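Local coordinates for protein L-amino acid deaminase (Proteus vulgaris, PDB 5I39) that is a membrane-bound flavoprotein that binds flavin-adenine dinucleotide and probably uses it to deaminate L-amino acids oxidatively, at residues Val40-Ala45 / Gln234-Gly239; Gln264-Ser269 / Pro333-Ser338; Lys36-Val41 / Gly60-Ile65. All blocks are in the same frame, centred on the assembly; numbering follows the deposited sequence.

Interaction 1 of 3, residues Val40-Ala45 / Gln234-Gly239. With FAD (flavin-adenine dinucleotide), chain B.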
loop_
_atom_site.group_PDB
_atom_site.type_symbol
_atom_site.label_atom_id
_atom_site.label_comp_id
_atom_site.label_asym_id
_atom_site.label_seq_id
_atom_site.Cartn_x
_atom_site.Cartn_y
_atom_site.Cartn_z
ATOM N N VAL A 40 13.810 -18.606 4.257
ATOM C CA VAL A 40 13.887 -17.229 3.762
ATOM C C VAL A 40 13.858 -16.289 4.959
ATOM O O VAL A 40 13.059 -16.481 5.877
ATOM C CB VAL A 40 12.709 -16.862 2.829
ATOM C CG1 VAL A 40 12.914 -15.478 2.217
ATOM C CG2 VAL A 40 12.532 -17.900 1.732
ATOM N N VAL A 41 14.726 -15.278 4.941
ATOM C CA VAL A 41 14.657 -14.181 5.903
ATOM C C VAL A 41 14.188 -12.929 5.170
ATOM O O VAL A 41 14.743 -12.557 4.135
ATOM C CB VAL A 41 15.999 -13.945 6.621
ATOM C CG1 VAL A 41 15.920 -12.738 7.550
ATOM C CG2 VAL A 41 16.379 -15.191 7.411
ATOM N N VAL A 42 13.154 -12.297 5.717
ATOM C CA VAL A 42 12.577 -11.081 5.162
ATOM C C VAL A 42 12.967 -9.921 6.071
ATOM O O VAL A 42 12.787 -9.991 7.285
ATOM C CB VAL A 42 11.043 -11.206 5.080
ATOM C CG1 VAL A 42 10.398 -9.910 4.603
ATOM C CG2 VAL A 42 10.639 -12.358 4.171
ATOM N N VAL A 43 13.513 -8.870 5.468
ATOM C CA VAL A 43 13.850 -7.643 6.183
ATOM C C VAL A 43 12.672 -6.680 6.060
ATOM O O VAL A 43 12.414 -6.140 4.977
ATOM C CB VAL A 43 15.132 -7.002 5.612
ATOM C CG1 VAL A 43 15.472 -5.712 6.347
ATOM C CG2 VAL A 43 16.297 -7.983 5.692
ATOM N N GLY A 44 11.963 -6.479 7.171
ATOM C CA GLY A 44 10.858 -5.522 7.254
ATOM C C GLY A 44 9.496 -6.182 7.410
ATOM O O GLY A 44 9.130 -7.063 6.624
ATOM N N ALA A 45 8.750 -5.747 8.430
ATOM C CA ALA A 45 7.380 -6.211 8.681
ATOM C C ALA A 45 6.345 -5.120 8.382
ATOM O O ALA A 45 5.440 -4.857 9.180
ATOM C CB ALA A 45 7.235 -6.716 10.109
ATOM N N GLN A 234 18.447 -17.216 1.373
ATOM C CA GLN A 234 17.411 -16.497 0.626
ATOM C C GLN A 234 16.910 -15.321 1.444
ATOM O O GLN A 234 16.510 -15.489 2.594
ATOM C CB GLN A 234 16.263 -17.438 0.266
ATOM C CG GLN A 234 16.702 -18.569 -0.653
ATOM C CD GLN A 234 15.603 -19.572 -0.949
ATOM O OE1 GLN A 234 14.898 -20.030 -0.046
ATOM N NE2 GLN A 234 15.470 -19.942 -2.212
ATOM N N VAL A 235 16.949 -14.133 0.842
ATOM C CA VAL A 235 16.655 -12.889 1.546
ATOM C C VAL A 235 15.734 -12.011 0.707
ATOM O O VAL A 235 15.959 -11.828 -0.489
ATOM C CB VAL A 235 17.949 -12.111 1.891
ATOM C CG1 VAL A 235 17.633 -10.818 2.637
ATOM C CG2 VAL A 235 18.883 -12.974 2.730
ATOM N N VAL A 236 14.700 -11.470 1.353
ATOM C CA VAL A 236 13.833 -10.460 0.757
ATOM C C VAL A 236 14.063 -9.152 1.501
ATOM O O VAL A 236 13.876 -9.086 2.714
ATOM C CB VAL A 236 12.345 -10.839 0.863
ATOM C CG1 VAL A 236 11.463 -9.723 0.307
ATOM C CG2 VAL A 236 12.074 -12.147 0.132
ATOM N N VAL A 237 14.455 -8.116 0.768
ATOM C CA VAL A 237 14.592 -6.781 1.341
ATOM C C VAL A 237 13.295 -6.021 1.078
ATOM O O VAL A 237 12.990 -5.669 -0.064
ATOM C CB VAL A 237 15.817 -6.041 0.775
ATOM C CG1 VAL A 237 15.897 -4.618 1.319
ATOM C CG2 VAL A 237 17.078 -6.813 1.134
ATOM N N ALA A 238 12.545 -5.780 2.153
ATOM C CA ALA A 238 11.276 -5.052 2.100
ATOM C C ALA A 238 11.295 -3.989 3.199
ATOM O O ALA A 238 10.398 -3.905 4.030
ATOM C CB ALA A 238 10.101 -6.013 2.264
ATOM N N GLY A 239 12.339 -3.169 3.177
ATOM C CA GLY A 239 12.606 -2.206 4.239
ATOM C C GLY A 239 11.938 -0.855 4.099
ATOM O O GLY A 239 12.314 0.081 4.800
HETATM P PA FAD B . 6.802 -0.055 5.449
HETATM O O1A FAD B . 7.393 1.315 5.799
HETATM O O2A FAD B . 5.360 -0.242 5.884
HETATM O O5B FAD B . 7.613 -1.239 6.134
HETATM C C5B FAD B . 9.021 -1.384 6.013
HETATM C C4B FAD B . 9.492 -1.918 7.353
HETATM O O4B FAD B . 10.891 -2.251 7.252
HETATM C C3B FAD B . 9.360 -0.875 8.464
HETATM O O3B FAD B . 8.473 -1.355 9.473
HETATM C C2B FAD B . 10.812 -0.693 8.932
HETATM O O2B FAD B . 10.930 -0.418 10.341
HETATM C C1B FAD B . 11.462 -2.001 8.518
HETATM N N9A FAD B . 12.914 -1.956 8.320
HETATM C C8A FAD B . 13.586 -1.096 7.580
HETATM N N7A FAD B . 14.907 -1.371 7.563
HETATM C C5A FAD B . 15.041 -2.442 8.334
HETATM C C6A FAD B . 16.159 -3.272 8.773
HETATM N N6A FAD B . 17.416 -2.989 8.375
HETATM N N1A FAD B . 15.907 -4.325 9.575
HETATM C C2A FAD B . 14.661 -4.632 9.961
HETATM N N3A FAD B . 13.588 -3.909 9.621
HETATM C C4A FAD B . 13.739 -2.843 8.825
HETATM N N1 FAD B . -0.751 2.893 -0.922
HETATM C C2 FAD B . -1.937 2.545 -1.430
HETATM O O2 FAD B . -2.008 1.479 -2.067
HETATM N N3 FAD B . -3.028 3.332 -1.260
HETATM C C4 FAD B . -3.018 4.504 -0.614
HETATM O O4 FAD B . -4.041 5.159 -0.474
HETATM C C4X FAD B . -1.748 4.974 -0.045
HETATM N N5 FAD B . -1.605 6.172 0.583
HETATM C C5X FAD B . -0.471 6.456 1.232
HETATM C C6 FAD B . -0.372 7.573 2.064
HETATM C C7 FAD B . 0.780 7.849 2.794
HETATM C C7M FAD B . 0.839 9.037 3.727
HETATM C C8 FAD B . 1.942 6.955 2.679
HETATM C C8M FAD B . 3.204 7.187 3.475
HETATM C C9 FAD B . 1.853 5.850 1.830
HETATM C C9A FAD B . 0.702 5.570 1.103
HETATM N N10 FAD B . 0.616 4.462 0.252
HETATM C C10 FAD B . -0.616 4.051 -0.251
HETATM C "C1'" FAD B . 1.760 3.603 0.020
HETATM C "C2'" FAD B . 1.846 2.437 0.940
HETATM O "O2'" FAD B . 1.498 2.860 2.254
HETATM C "C3'" FAD B . 3.279 1.918 0.873
HETATM O "O3'" FAD B . 3.704 1.720 -0.501
HETATM C "C4'" FAD B . 3.470 0.607 1.599
HETATM O "O4'" FAD B . 2.933 0.695 2.932
HETATM C "C5'" FAD B . 4.949 0.272 1.662
HETATM O "O5'" FAD B . 5.057 -0.942 2.407
HETATM P P FAD B . 6.528 -1.445 2.863
HETATM O O1P FAD B . 6.335 -2.758 3.559
HETATM O O2P FAD B . 7.483 -1.335 1.693
HETATM O O3P FAD B . 7.022 -0.269 3.870
#
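Four backbone hydrogen bonds join V41 and V43 to the strand 235-237 and its flanks, in the alternating pattern of a parallel pair. V41 N donates to Q234 O and V41 O accepts from V236 N; one step on, V43 N reaches V236 O at 2.8 Å with an N-H...O angle of 174°, the straightest of the four. The last, A238 N to V43 O at 2.8 Å, is more bent, 143° at the hydrogen, where A238 lies just beyond the end of strand 235-237. The short axes lie 4.7 Å apart and run nearly parallel. Weaker CA-H...O contacts supplement the ladder, the shortest being V235 CA to V41 O at 3.2 Å.

This is the centre of a Rossmann-type dinucleotide-binding sheet, with 40-43 running into the glycine-rich turn that begins at G44. G44 has a positive phi, and its CA passes close to both A238 O and the cofactor.

Apolar contacts divide between the two faces. On one, V40 CG1 meets V236 CG2 at 4.0 Å and V42 lies side by side with V236, under helix 376-392, which touches V40 and V236. On the other, V41 and V235 pack on strand 219-225.

Both C-terminal ends touch FAD. With V43 CG1 anti to the backbone N (chi1 179°), this methyl reaches adenine atom C6A at 3.5 Å. G44 CA comes within 3.3 Å of ribose atom O4B, while G239 O lies 3.3 Å from adenine C8A.

Interaction 2 of 3, residues Gln264-Ser269 / Pro333-Ser338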
loop_
_atom_site.group_PDB
_atom_site.type_symbol
_atom_site.label_atom_id
_atom_site.label_comp_id
_atom_site.label_asym_id
_atom_site.label_seq_id
_atom_site.Cartn_x
_atom_site.Cartn_y
_atom_site.Cartn_z
ATOM N N GLN A 264 -5.454 13.009 7.395
ATOM C CA GLN A 264 -6.380 13.373 8.460
ATOM C C GLN A 264 -7.482 12.332 8.557
ATOM O O GLN A 264 -7.787 11.640 7.581
ATOM C CB GLN A 264 -7.002 14.738 8.181
ATOM C CG GLN A 264 -5.989 15.863 8.091
ATOM C CD GLN A 264 -6.566 17.118 7.473
ATOM O OE1 GLN A 264 -7.106 17.081 6.369
ATOM N NE2 GLN A 264 -6.437 18.239 8.169
ATOM N N LEU A 265 -8.067 12.217 9.744
ATOM C CA LEU A 265 -9.201 11.338 9.980
ATOM C C LEU A 265 -10.234 12.132 10.756
ATOM O O LEU A 265 -9.910 12.705 11.798
ATOM C CB LEU A 265 -8.779 10.092 10.764
ATOM C CG LEU A 265 -9.882 9.059 11.040
ATOM C CD1 LEU A 265 -10.386 8.432 9.751
ATOM C CD2 LEU A 265 -9.399 7.977 11.993
ATOM N N ILE A 266 -11.463 12.173 10.245
ATOM C CA ILE A 266 -12.559 12.894 10.890
ATOM C C ILE A 266 -13.724 11.958 11.174
ATOM O O ILE A 266 -13.874 10.911 10.535
ATOM C CB ILE A 266 -13.017 14.125 10.064
ATOM C CG1 ILE A 266 -13.644 13.718 8.721
ATOM C CG2 ILE A 266 -11.839 15.075 9.867
ATOM C CD1 ILE A 266 -14.253 14.869 7.945
ATOM N N SER A 267 -14.554 12.344 12.136
ATOM C CA SER A 267 -15.733 11.562 12.473
ATOM C C SER A 267 -16.780 11.666 11.369
ATOM O O SER A 267 -16.750 12.576 10.532
ATOM C CB SER A 267 -16.317 11.985 13.822
ATOM O OG SER A 267 -16.771 13.326 13.807
ATOM N N GLY A 268 -17.691 10.702 11.378
ATOM C CA GLY A 268 -18.695 10.562 10.341
ATOM C C GLY A 268 -19.898 11.461 10.513
ATOM O O GLY A 268 -19.932 12.346 11.368
ATOM N N SER A 269 -20.899 11.208 9.684
ATOM C CA SER A 269 -22.117 11.997 9.667
ATOM C C SER A 269 -23.235 11.169 9.032
ATOM O O SER A 269 -22.974 10.479 8.043
ATOM C CB SER A 269 -21.867 13.268 8.857
ATOM O OG SER A 269 -23.067 13.849 8.398
ATOM N N PRO A 333 -21.399 20.159 3.439
ATOM C CA PRO A 333 -21.843 20.570 4.780
ATOM C C PRO A 333 -22.237 19.427 5.717
ATOM O O PRO A 333 -22.297 19.633 6.926
ATOM C CB PRO A 333 -23.042 21.480 4.487
ATOM C CG PRO A 333 -22.775 22.021 3.125
ATOM C CD PRO A 333 -22.129 20.890 2.384
ATOM N N ALA A 334 -22.467 18.230 5.173
ATOM C CA ALA A 334 -22.592 17.016 5.987
ATOM C C ALA A 334 -21.445 16.817 6.989
ATOM O O ALA A 334 -21.652 16.202 8.028
ATOM C CB ALA A 334 -22.707 15.792 5.091
ATOM N N PHE A 335 -20.249 17.323 6.671
ATOM C CA PHE A 335 -19.086 17.225 7.565
ATOM C C PHE A 335 -18.924 18.398 8.543
ATOM O O PHE A 335 -17.964 18.413 9.312
ATOM C CB PHE A 335 -17.795 17.094 6.744
ATOM C CG PHE A 335 -17.745 15.871 5.871
ATOM C CD1 PHE A 335 -17.742 14.598 6.430
ATOM C CD2 PHE A 335 -17.681 15.991 4.487
ATOM C CE1 PHE A 335 -17.685 13.468 5.624
ATOM C CE2 PHE A 335 -17.624 14.866 3.676
ATOM C CZ PHE A 335 -17.625 13.603 4.246
ATOM N N LYS A 336 -19.846 19.363 8.537
ATOM C CA LYS A 336 -19.706 20.585 9.348
ATOM C C LYS A 336 -19.441 20.319 10.836
ATOM O O LYS A 336 -18.626 21.011 11.446
ATOM C CB LYS A 336 -20.943 21.481 9.185
ATOM C CG LYS A 336 -20.901 22.810 9.934
ATOM C CD LYS A 336 -19.740 23.685 9.498
ATOM C CE LYS A 336 -19.793 25.043 10.170
ATOM N NZ LYS A 336 -18.801 25.962 9.581
ATOM N N GLU A 337 -20.123 19.324 11.402
ATOM C CA GLU A 337 -19.981 18.977 12.824
ATOM C C GLU A 337 -18.994 17.832 13.096
ATOM O O GLU A 337 -18.877 17.383 14.238
ATOM C CB GLU A 337 -21.350 18.622 13.427
ATOM C CG GLU A 337 -22.457 19.643 13.172
ATOM C CD GLU A 337 -22.123 21.040 13.671
ATOM O OE1 GLU A 337 -21.417 21.167 14.696
ATOM O OE2 GLU A 337 -22.576 22.018 13.038
ATOM N N SER A 338 -18.281 17.368 12.068
ATOM C CA SER A 338 -17.314 16.279 12.228
ATOM C C SER A 338 -16.112 16.733 13.046
ATOM O O SER A 338 -15.622 17.850 12.881
ATOM C CB SER A 338 -16.840 15.758 10.873
ATOM O OG SER A 338 -17.894 15.112 10.184
#
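Where the long strand 257-266 runs out, its last residue I266 and the following loop meet the connection between helix 318-331 and strand 340-350, which carries a short 3-10 segment from P333 and a type I beta turn from F335 to S338. Strands 257-266 and 340-350 are antiparallel neighbours in the second, larger sheet, and the contact lies at that end of the pair.

Two serine hydroxyls cross the gap in opposite directions. S338 OG donates to S267 O at 2.8 Å, from above the carbonyl plane (42° out of it). S269 OG donates a hydrogen bond to A334 O, also at 2.8 Å and 32° out of that plane; a chi1 of 159° carries this OG over to the carbonyl, and T271 OG1 is a further hydrogen-bond partner. The hydroxyl of S267 rests against S338 CA at 3.4 Å and bonds to K339 N.

The apolar part is I266 CD1, which approaches F335 CD1 at 3.8 Å obliquely and also touches S338 CB at 4.0 Å. The two side chains cross at about a right angle, with L328 of helix 318-331 touching both; Y293 and F285 meet the F335 ring edge-to-face.

Because each hydroxyl donates to a backbone carbonyl of the opposite segment, the two segments are joined by side-chain-to-backbone bonds next to the backbone pairing of S267 with K339, beside a buried apolar patch around I266 and F335.

Interaction 3 of 3, residues Lys36-Val41 / Gly60-Ile65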
loop_
_atom_site.group_PDB
_atom_site.type_symbol
_atom_site.label_atom_id
_atom_site.label_comp_id
_atom_site.label_asym_id
_atom_site.label_seq_id
_atom_site.Cartn_x
_atom_site.Cartn_y
_atom_site.Cartn_z
ATOM N N LYS A 36 17.815 -20.225 14.706
ATOM C CA LYS A 36 19.135 -20.470 14.129
ATOM C C LYS A 36 19.123 -20.450 12.604
ATOM O O LYS A 36 20.130 -20.112 11.986
ATOM C CB LYS A 36 19.712 -21.798 14.630
ATOM C CG LYS A 36 19.917 -21.882 16.139
ATOM C CD LYS A 36 20.557 -20.631 16.732
ATOM C CE LYS A 36 21.064 -20.863 18.146
ATOM N NZ LYS A 36 20.015 -21.370 19.073
ATOM N N GLN A 37 17.984 -20.795 12.003
ATOM C CA GLN A 37 17.879 -20.921 10.551
ATOM C C GLN A 37 16.462 -20.602 10.079
ATOM O O GLN A 37 15.499 -20.762 10.829
ATOM C CB GLN A 37 18.295 -22.343 10.137
ATOM C CG GLN A 37 18.242 -22.694 8.642
ATOM C CD GLN A 37 16.870 -23.069 8.069
ATOM O OE1 GLN A 37 16.664 -22.963 6.858
ATOM N NE2 GLN A 37 15.936 -23.505 8.912
ATOM N N ALA A 38 16.356 -20.144 8.835
ATOM C CA ALA A 38 15.069 -20.014 8.144
ATOM C C ALA A 38 15.298 -20.163 6.650
ATOM O O ALA A 38 16.331 -19.734 6.139
ATOM C CB ALA A 38 14.427 -18.670 8.445
ATOM N N ASP A 39 14.345 -20.766 5.943
ATOM C CA ASP A 39 14.489 -20.936 4.494
ATOM C C ASP A 39 14.571 -19.588 3.776
ATOM O O ASP A 39 15.307 -19.454 2.804
ATOM C CB ASP A 39 13.344 -21.759 3.896
ATOM C CG ASP A 39 13.302 -23.186 4.401
ATOM O OD1 ASP A 39 14.323 -23.695 4.912
ATOM O OD2 ASP A 39 12.216 -23.794 4.278
ATOM N N VAL A 40 13.810 -18.606 4.257
ATOM C CA VAL A 40 13.887 -17.229 3.762
ATOM C C VAL A 40 13.858 -16.289 4.959
ATOM O O VAL A 40 13.059 -16.481 5.877
ATOM C CB VAL A 40 12.709 -16.862 2.829
ATOM C CG1 VAL A 40 12.914 -15.478 2.217
ATOM C CG2 VAL A 40 12.532 -17.900 1.732
ATOM N N VAL A 41 14.726 -15.278 4.941
ATOM C CA VAL A 41 14.657 -14.181 5.903
ATOM C C VAL A 41 14.188 -12.929 5.170
ATOM O O VAL A 41 14.743 -12.557 4.135
ATOM C CB VAL A 41 15.999 -13.945 6.621
ATOM C CG1 VAL A 41 15.920 -12.738 7.550
ATOM C CG2 VAL A 41 16.379 -15.191 7.411
ATOM N N GLY A 60 5.669 -23.753 0.950
ATOM C CA GLY A 60 6.314 -24.763 1.786
ATOM C C GLY A 60 7.620 -24.341 2.434
ATOM O O GLY A 60 8.339 -25.183 2.968
ATOM N N LEU A 61 7.927 -23.044 2.409
ATOM C CA LEU A 61 9.185 -22.528 2.955
ATOM C C LEU A 61 8.973 -21.942 4.341
ATOM O O LEU A 61 7.961 -21.295 4.593
ATOM C CB LEU A 61 9.748 -21.453 2.028
ATOM C CG LEU A 61 10.077 -21.937 0.613
ATOM C CD1 LEU A 61 10.295 -20.763 -0.326
ATOM C CD2 LEU A 61 11.288 -22.859 0.613
ATOM N N SER A 62 9.925 -22.172 5.242
ATOM C CA SER A 62 9.929 -21.477 6.529
ATOM C C SER A 62 10.404 -20.037 6.329
ATOM O O SER A 62 11.314 -19.769 5.533
ATOM C CB SER A 62 10.806 -22.198 7.545
ATOM O OG SER A 62 12.154 -22.225 7.124
ATOM N N VAL A 63 9.774 -19.115 7.048
ATOM C CA VAL A 63 10.068 -17.693 6.892
ATOM C C VAL A 63 10.203 -17.029 8.249
ATOM O O VAL A 63 9.370 -17.228 9.136
ATOM C CB VAL A 63 8.984 -16.954 6.078
ATOM C CG1 VAL A 63 9.366 -15.493 5.881
ATOM C CG2 VAL A 63 8.773 -17.617 4.722
ATOM N N VAL A 64 11.260 -16.233 8.386
ATOM C CA VAL A 64 11.435 -15.333 9.512
ATOM C C VAL A 64 11.491 -13.910 8.971
ATOM O O VAL A 64 12.229 -13.635 8.027
ATOM C CB VAL A 64 12.721 -15.656 10.303
ATOM C CG1 VAL A 64 13.086 -14.538 11.276
ATOM C CG2 VAL A 64 12.552 -16.963 11.062
ATOM N N ILE A 65 10.709 -13.018 9.575
ATOM C CA ILE A 65 10.808 -11.586 9.312
ATOM C C ILE A 65 11.550 -10.954 10.480
ATOM O O ILE A 65 11.232 -11.229 11.642
ATOM C CB ILE A 65 9.436 -10.887 9.166
ATOM C CG1 ILE A 65 8.581 -11.575 8.095
ATOM C CG2 ILE A 65 9.634 -9.405 8.838
ATOM C CD1 ILE A 65 7.210 -10.967 7.887
#
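D39 and S62 grip each other through a reciprocal pair of bonds: D39 N donates to S62 OG at 2.9 Å, and S62 N to D39 OD2 at 3.0 Å. The second bond is straight at the hydrogen (165°) but meets the carboxylate from above its plane, 44° out. S62 OG stands between its backbone N and carbonyl carbon (chi1 63°), which turns it back to the D39 amide. This is the polar, solvent-facing side: D39 and S62 are partly exposed, and G60, in the Schellman motif that ends helix 47-58, is exposed. Apolar contact is loose here, partly exposed L61 reaching V40 CG2 with its CD1 at 4.2 Å.

Inward, the packing tightens into parallel strand pairing. V40 N bonds to S62 O and V64 N to V40 O (3.1 Å), both nearly along the C=O axis, while V41 CA adds a CA-H...O contact to V64 O. A38 CB presses on V64 CG2 at 3.6 Å.

The pair forms the two strands of a beta-alpha-beta unit. Helix 47-58 covers the face bearing V40 and V63 through L56, whereas I230 of strand 228-231 touches A38, V41 and V64 on the opposite face.

How the interactions relate
Interactions 1 and 3 share V40 and V41 and lie on either edge of strand 40-43, with centres about 10 Å apart. Together they place 63-66, 40-43 and 235-237 side by side in the six-stranded sheet, and V42 N probably bonds to V64 O between the contacts. Both use the same starting strand; interaction 3 closes after a single helix, whereas interaction 1 is closed by a segment some 190 residues along the chain from 40-45, bringing distant sequence to the FAD-binding end. Interaction 2 follows on the other side of the chain's centre, about 40 Å from interaction 1 and 45 Å from interaction 3 between centres. It lies at the end of strand 257-266 in the larger mixed sheet, where the chain returns to 340-350.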